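Local coordinates for protein sarcosine oxidase (Pyrococcus horikoshii, PDB 1Y56) that probably oxidises L-proline as the flavin-bearing beta subunit of a dye-linked dehydrogenase complex, using bound FAD as the redox cofactor, at residues Y307-G319 with I329-A341. Sequence-based numbering, arbitrary orientation.
Sequences YYAKTPDSNPAIG and IAAGFSGHGFMMA. With FAD (flavin-adenine dinucleotide), chain I.
Pro316 and Ile318 meet the ring of Phe333 at the apolar centre. Both side chains cross that of Phe333 at about a right angle, Pro316 CB 3.5 Å from Phe333 CD1 and Ile318 CD1 3.7 Å from Phe333 CE1; in the isoleucine, CG1 anti to the carbonyl carbon (chi1 -58°) and the extended chi2 carry CD1 out from the strand to the ring. Met340 CE closes over Pro316 CG. Beside this core, Ala317 and Gly319 pair with Ala331 and Ile329 in an antiparallel ladder whose Ala317 N to Ala331 O bond, 2.9 Å, is nearly straight. Beyond it, Gly335 CA sits squarely over the face of the Tyr308 ring, 3.5 Å from its centroid, a CH-pi contact. The ring also brings CE1 to 3.7 Å from FAD C9, so replacing Tyr308 with an alanine would probably strip Gly335 of its aromatic cover and open a gap beside the flavin.

At the polar edge, Ser334 N bonds to Ala309 O (3.0 Å) from above the carbonyl plane, and Ser334 OG donates to Gly332 O while weakly accepting from Thr311 N. One water bridges Asn315 OD1 and His336 NE2. Past the type I' turn 333-336, Met339 N donates almost straight to FAD O2 (2.7 Å); turn and helix start together form a wall of the FAD pocket. Val344 of helix 337-354 packs on Ile318 and Phe333, Val16 of helix 15-26 also touches Phe333, and strand 196-199 runs parallel to strand 327-331 in the sheet of the Rossmann-type FAD-binding domain.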
loop_
_atom_site.group_PDB
_atom_site.type_symbol
_atom_site.label_atom_id
_atom_site.label_comp_id
_atom_site.label_asym_id
_atom_site.label_seq_id
_atom_site.Cartn_x
_atom_site.Cartn_y
_atom_site.Cartn_z
ATOM N N TYR B 307 -1.054 -21.699 -35.239
ATOM C CA TYR B 307 -2.346 -22.301 -35.521
ATOM C C TYR B 307 -2.367 -23.053 -36.847
ATOM O O TYR B 307 -1.875 -22.556 -37.859
ATOM C CB TYR B 307 -3.433 -21.226 -35.563
ATOM C CG TYR B 307 -3.479 -20.317 -34.365
ATOM C CD1 TYR B 307 -3.221 -20.797 -33.080
ATOM C CD2 TYR B 307 -3.820 -18.979 -34.509
ATOM C CE1 TYR B 307 -3.275 -19.952 -31.976
ATOM C CE2 TYR B 307 -3.882 -18.133 -33.422
ATOM C CZ TYR B 307 -3.607 -18.621 -32.159
ATOM O OH TYR B 307 -3.673 -17.771 -31.078
ATOM N N TYR B 308 -2.922 -24.256 -36.841
ATOM C CA TYR B 308 -3.507 -24.780 -38.054
ATOM C C TYR B 308 -4.965 -24.370 -37.903
ATOM O O TYR B 308 -5.539 -24.515 -36.822
ATOM C CB TYR B 308 -3.419 -26.299 -38.090
ATOM C CG TYR B 308 -2.142 -26.922 -38.631
ATOM C CD1 TYR B 308 -0.929 -26.206 -38.702
ATOM C CD2 TYR B 308 -2.143 -28.269 -39.037
ATOM C CE1 TYR B 308 0.248 -26.822 -39.186
ATOM C CE2 TYR B 308 -0.994 -28.892 -39.508
ATOM C CZ TYR B 308 0.200 -28.174 -39.588
ATOM O OH TYR B 308 1.319 -28.829 -40.067
ATOM N N ALA B 309 -5.558 -23.820 -38.956
ATOM C CA ALA B 309 -6.999 -23.590 -38.973
ATOM C C ALA B 309 -7.647 -24.778 -39.670
ATOM O O ALA B 309 -7.759 -24.798 -40.904
ATOM C CB ALA B 309 -7.344 -22.294 -39.670
ATOM N N LYS B 310 -8.053 -25.772 -38.872
ATOM C CA LYS B 310 -8.531 -27.058 -39.383
ATOM C C LYS B 310 -10.017 -27.102 -39.749
ATOM O O LYS B 310 -10.855 -26.573 -39.017
ATOM C CB LYS B 310 -8.218 -28.166 -38.377
ATOM C CG LYS B 310 -6.815 -28.757 -38.509
ATOM C CD LYS B 310 -6.670 -30.095 -37.770
ATOM C CE LYS B 310 -7.474 -31.224 -38.431
ATOM N NZ LYS B 310 -7.374 -32.511 -37.672
ATOM N N THR B 311 -10.327 -27.732 -40.881
ATOM C CA THR B 311 -11.686 -28.174 -41.190
ATOM C C THR B 311 -11.759 -29.698 -41.088
ATOM O O THR B 311 -10.720 -30.368 -41.072
ATOM C CB THR B 311 -12.120 -27.771 -42.602
ATOM O OG1 THR B 311 -11.232 -28.357 -43.561
ATOM C CG2 THR B 311 -12.145 -26.256 -42.755
ATOM N N PRO B 312 -12.982 -30.257 -41.025
ATOM C CA PRO B 312 -13.166 -31.702 -40.898
ATOM C C PRO B 312 -12.533 -32.533 -42.011
ATOM O O PRO B 312 -12.239 -33.711 -41.797
ATOM C CB PRO B 312 -14.681 -31.866 -40.929
ATOM C CG PRO B 312 -15.196 -30.576 -40.466
ATOM C CD PRO B 312 -14.275 -29.558 -41.033
ATOM N N ASP B 313 -12.331 -31.939 -43.183
ATOM C CA ASP B 313 -11.691 -32.656 -44.281
ATOM C C ASP B 313 -10.357 -32.034 -44.689
ATOM O O ASP B 313 -9.894 -32.240 -45.805
ATOM C CB ASP B 313 -12.631 -32.801 -45.483
ATOM C CG ASP B 313 -13.019 -31.464 -46.101
ATOM O OD1 ASP B 313 -13.938 -31.452 -46.957
ATOM O OD2 ASP B 313 -12.421 -30.425 -45.742
ATOM N N SER B 314 -9.742 -31.267 -43.794
ATOM C CA SER B 314 -8.436 -30.656 -44.075
ATOM C C SER B 314 -8.329 -29.864 -45.383
ATOM O O SER B 314 -7.234 -29.707 -45.910
ATOM C CB SER B 314 -7.326 -31.705 -44.023
ATOM O OG SER B 314 -7.072 -32.081 -42.681
ATOM N N ASN B 315 -9.456 -29.373 -45.894
ATOM C CA ASN B 315 -9.482 -28.491 -47.054
ATOM C C ASN B 315 -10.094 -27.151 -46.682
ATOM O O ASN B 315 -10.984 -27.093 -45.841
ATOM C CB ASN B 315 -10.288 -29.108 -48.194
ATOM C CG ASN B 315 -9.508 -30.154 -48.959
ATOM O OD1 ASN B 315 -8.754 -29.835 -49.880
ATOM N ND2 ASN B 315 -9.701 -31.413 -48.600
ATOM N N PRO B 316 -9.619 -26.057 -47.296
ATOM C CA PRO B 316 -10.195 -24.763 -46.964
ATOM C C PRO B 316 -11.641 -24.592 -47.406
ATOM O O PRO B 316 -12.173 -25.426 -48.131
ATOM C CB PRO B 316 -9.302 -23.793 -47.726
ATOM C CG PRO B 316 -8.722 -24.600 -48.826
ATOM C CD PRO B 316 -8.520 -25.932 -48.270
ATOM N N ALA B 317 -12.259 -23.518 -46.927
ATOM C CA ALA B 317 -13.536 -23.039 -47.434
ATOM C C ALA B 317 -13.261 -21.772 -48.216
ATOM O O ALA B 317 -12.907 -20.732 -47.642
ATOM C CB ALA B 317 -14.492 -22.757 -46.311
ATOM N N ILE B 318 -13.390 -21.882 -49.534
ATOM C CA ILE B 318 -13.115 -20.792 -50.440
ATOM C C ILE B 318 -14.313 -20.686 -51.345
ATOM O O ILE B 318 -14.576 -21.581 -52.146
ATOM C CB ILE B 318 -11.834 -21.049 -51.252
ATOM C CG1 ILE B 318 -10.643 -21.265 -50.300
ATOM C CG2 ILE B 318 -11.580 -19.902 -52.227
ATOM C CD1 ILE B 318 -9.410 -21.865 -50.952
ATOM N N GLY B 319 -15.061 -19.604 -51.189
ATOM C CA GLY B 319 -16.225 -19.365 -52.032
ATOM C C GLY B 319 -17.050 -18.140 -51.675
ATOM O O GLY B 319 -16.756 -17.433 -50.703
ATOM N N ILE B 329 -15.331 -16.173 -48.516
ATOM C CA ILE B 329 -14.485 -16.779 -47.525
ATOM C C ILE B 329 -13.317 -17.476 -48.225
ATOM O O ILE B 329 -13.496 -18.113 -49.268
ATOM C CB ILE B 329 -15.296 -17.727 -46.575
ATOM C CG1 ILE B 329 -14.475 -18.092 -45.326
ATOM C CG2 ILE B 329 -15.805 -18.955 -47.326
ATOM C CD1 ILE B 329 -15.278 -18.688 -44.183
ATOM N N ALA B 330 -12.125 -17.294 -47.659
ATOM C CA ALA B 330 -10.930 -18.044 -48.026
ATOM C C ALA B 330 -10.167 -18.363 -46.746
ATOM O O ALA B 330 -9.235 -17.641 -46.376
ATOM C CB ALA B 330 -10.067 -17.236 -48.962
ATOM N N ALA B 331 -10.571 -19.437 -46.065
ATOM C CA ALA B 331 -10.056 -19.747 -44.728
ATOM C C ALA B 331 -10.119 -21.237 -44.384
ATOM O O ALA B 331 -10.962 -21.967 -44.899
ATOM C CB ALA B 331 -10.815 -18.937 -43.687
ATOM N N GLY B 332 -9.225 -21.677 -43.505
ATOM C CA GLY B 332 -9.213 -23.060 -43.042
ATOM C C GLY B 332 -8.242 -23.913 -43.832
ATOM O O GLY B 332 -8.579 -25.004 -44.274
ATOM N N PHE B 333 -7.018 -23.429 -43.996
ATOM C CA PHE B 333 -6.079 -24.097 -44.882
ATOM C C PHE B 333 -5.389 -25.309 -44.260
ATOM O O PHE B 333 -4.610 -26.011 -44.914
ATOM C CB PHE B 333 -5.103 -23.090 -45.468
ATOM C CG PHE B 333 -5.763 -22.072 -46.365
ATOM C CD1 PHE B 333 -6.052 -22.377 -47.694
ATOM C CD2 PHE B 333 -6.118 -20.817 -45.879
ATOM C CE1 PHE B 333 -6.680 -21.432 -48.533
ATOM C CE2 PHE B 333 -6.744 -19.868 -46.710
ATOM C CZ PHE B 333 -7.022 -20.177 -48.039
ATOM N N SER B 334 -5.715 -25.573 -43.001
ATOM C CA SER B 334 -5.360 -26.834 -42.359
ATOM C C SER B 334 -3.888 -27.228 -42.531
ATOM O O SER B 334 -3.578 -28.402 -42.693
ATOM C CB SER B 334 -6.271 -27.964 -42.868
ATOM O OG SER B 334 -7.630 -27.547 -42.941
ATOM N N GLY B 335 -2.990 -26.247 -42.489
ATOM C CA GLY B 335 -1.564 -26.521 -42.388
ATOM C C GLY B 335 -0.774 -26.327 -43.667
ATOM O O GLY B 335 0.461 -26.354 -43.650
ATOM N N HIS B 336 -1.471 -26.130 -44.779
ATOM C CA HIS B 336 -0.818 -25.996 -46.067
ATOM C C HIS B 336 -1.385 -24.811 -46.843
ATOM O O HIS B 336 -1.429 -24.820 -48.071
ATOM C CB HIS B 336 -0.952 -27.298 -46.857
ATOM C CG HIS B 336 -2.364 -27.771 -47.011
ATOM N ND1 HIS B 336 -2.890 -28.798 -46.259
ATOM C CD2 HIS B 336 -3.363 -27.355 -47.827
ATOM C CE1 HIS B 336 -4.150 -28.997 -46.605
ATOM N NE2 HIS B 336 -4.464 -28.130 -47.551
ATOM N N GLY B 337 -1.817 -23.786 -46.119
ATOM C CA GLY B 337 -2.368 -22.592 -46.745
ATOM C C GLY B 337 -1.352 -21.605 -47.283
ATOM O O GLY B 337 -1.691 -20.779 -48.126
ATOM N N PHE B 338 -0.112 -21.664 -46.805
ATOM C CA PHE B 338 0.927 -20.765 -47.325
ATOM C C PHE B 338 1.246 -21.070 -48.794
ATOM O O PHE B 338 1.201 -20.176 -49.635
ATOM C CB PHE B 338 2.185 -20.807 -46.455
ATOM C CG PHE B 338 3.422 -20.313 -47.140
ATOM C CD1 PHE B 338 4.454 -21.193 -47.454
ATOM C CD2 PHE B 338 3.575 -18.970 -47.462
ATOM C CE1 PHE B 338 5.627 -20.738 -48.089
ATOM C CE2 PHE B 338 4.743 -18.504 -48.102
ATOM C CZ PHE B 338 5.765 -19.388 -48.412
ATOM N N MET B 339 1.537 -22.338 -49.085
ATOM C CA MET B 339 1.809 -22.789 -50.443
ATOM C C MET B 339 0.668 -22.495 -51.426
ATOM O O MET B 339 0.912 -22.184 -52.589
ATOM C CB MET B 339 2.170 -24.270 -50.449
ATOM C CG MET B 339 1.116 -25.207 -49.907
ATOM S SD MET B 339 1.729 -26.913 -49.890
ATOM C CE MET B 339 2.443 -27.099 -48.248
ATOM N N MET B 340 -0.572 -22.560 -50.954
ATOM C CA MET B 340 -1.722 -22.349 -51.836
ATOM C C MET B 340 -1.946 -20.886 -52.223
ATOM O O MET B 340 -2.548 -20.596 -53.262
ATOM C CB MET B 340 -2.993 -22.887 -51.183
ATOM C CG MET B 340 -3.164 -24.379 -51.278
ATOM S SD MET B 340 -4.666 -24.956 -50.470
ATOM C CE MET B 340 -5.932 -24.205 -51.498
ATOM N N ALA B 341 -1.462 -19.979 -51.379
ATOM C CA ALA B 341 -1.880 -18.582 -51.400
ATOM C C ALA B 341 -1.907 -17.915 -52.773
ATOM O O ALA B 341 -2.938 -17.362 -53.146
ATOM C CB ALA B 341 -1.068 -17.762 -50.401
HETATM P PA FAD I . -2.914 -15.863 -41.146
HETATM O O1A FAD I . -3.194 -16.228 -39.719
HETATM O O2A FAD I . -1.480 -15.794 -41.599
HETATM O O5B FAD I . -3.683 -14.495 -41.481
HETATM C C5B FAD I . -4.909 -14.166 -40.848
HETATM C C4B FAD I . -4.767 -12.742 -40.347
HETATM O O4B FAD I . -6.055 -12.229 -40.024
HETATM C C3B FAD I . -3.919 -12.636 -39.081
HETATM O O3B FAD I . -2.723 -11.889 -39.359
HETATM C C2B FAD I . -4.815 -11.929 -38.079
HETATM O O2B FAD I . -4.194 -10.848 -37.403
HETATM C C1B FAD I . -5.897 -11.332 -38.938
HETATM N N9A FAD I . -7.150 -11.128 -38.179
HETATM C C8A FAD I . -7.774 -11.994 -37.359
HETATM N N7A FAD I . -8.873 -11.383 -36.855
HETATM C C5A FAD I . -8.923 -10.138 -37.367
HETATM C C6A FAD I . -9.805 -9.070 -37.233
HETATM N N6A FAD I . -10.900 -9.176 -36.439
HETATM N N1A FAD I . -9.563 -7.927 -37.903
HETATM C C2A FAD I . -8.483 -7.798 -38.703
HETATM N N3A FAD I . -7.613 -8.810 -38.855
HETATM C C4A FAD I . -7.827 -9.984 -38.201
HETATM N N1 FAD I . 1.638 -23.810 -44.721
HETATM C C2 FAD I . 2.301 -24.188 -45.830
HETATM O O2 FAD I . 1.758 -24.018 -46.937
HETATM N N3 FAD I . 3.529 -24.742 -45.785
HETATM C C4 FAD I . 4.179 -24.949 -44.624
HETATM O O4 FAD I . 5.326 -25.458 -44.605
HETATM C C4X FAD I . 3.559 -24.598 -43.432
HETATM N N5 FAD I . 4.143 -24.778 -42.220
HETATM C C5X FAD I . 3.500 -24.409 -41.081
HETATM C C6 FAD I . 4.139 -24.609 -39.851
HETATM C C7 FAD I . 3.511 -24.234 -38.658
HETATM C C7M FAD I . 4.214 -24.458 -37.338
HETATM C C8 FAD I . 2.233 -23.658 -38.708
HETATM C C8M FAD I . 1.520 -23.245 -37.481
HETATM C C9 FAD I . 1.594 -23.459 -39.932
HETATM C C9A FAD I . 2.216 -23.824 -41.126
HETATM N N10 FAD I . 1.574 -23.619 -42.296
HETATM C C10 FAD I . 2.199 -23.991 -43.511
HETATM C "C1'" FAD I . 0.236 -23.038 -42.306
HETATM C "C2'" FAD I . 0.269 -21.623 -42.820
HETATM O "O2'" FAD I . 0.939 -20.834 -41.847
HETATM C "C3'" FAD I . -1.155 -21.132 -42.943
HETATM O "O3'" FAD I . -1.900 -22.033 -43.772
HETATM C "C4'" FAD I . -1.167 -19.741 -43.550
HETATM O "O4'" FAD I . -0.392 -18.821 -42.761
HETATM C "C5'" FAD I . -2.588 -19.221 -43.664
HETATM O "O5'" FAD I . -2.456 -17.853 -44.021
HETATM P P FAD I . -3.665 -16.870 -43.719
HETATM O O1P FAD I . -4.924 -17.568 -44.162
HETATM O O2P FAD I . -3.275 -15.528 -44.270
HETATM O O3P FAD I . -3.678 -16.898 -42.107
HETATM O O HOH W 1 -6.615 -28.039 -49.435
#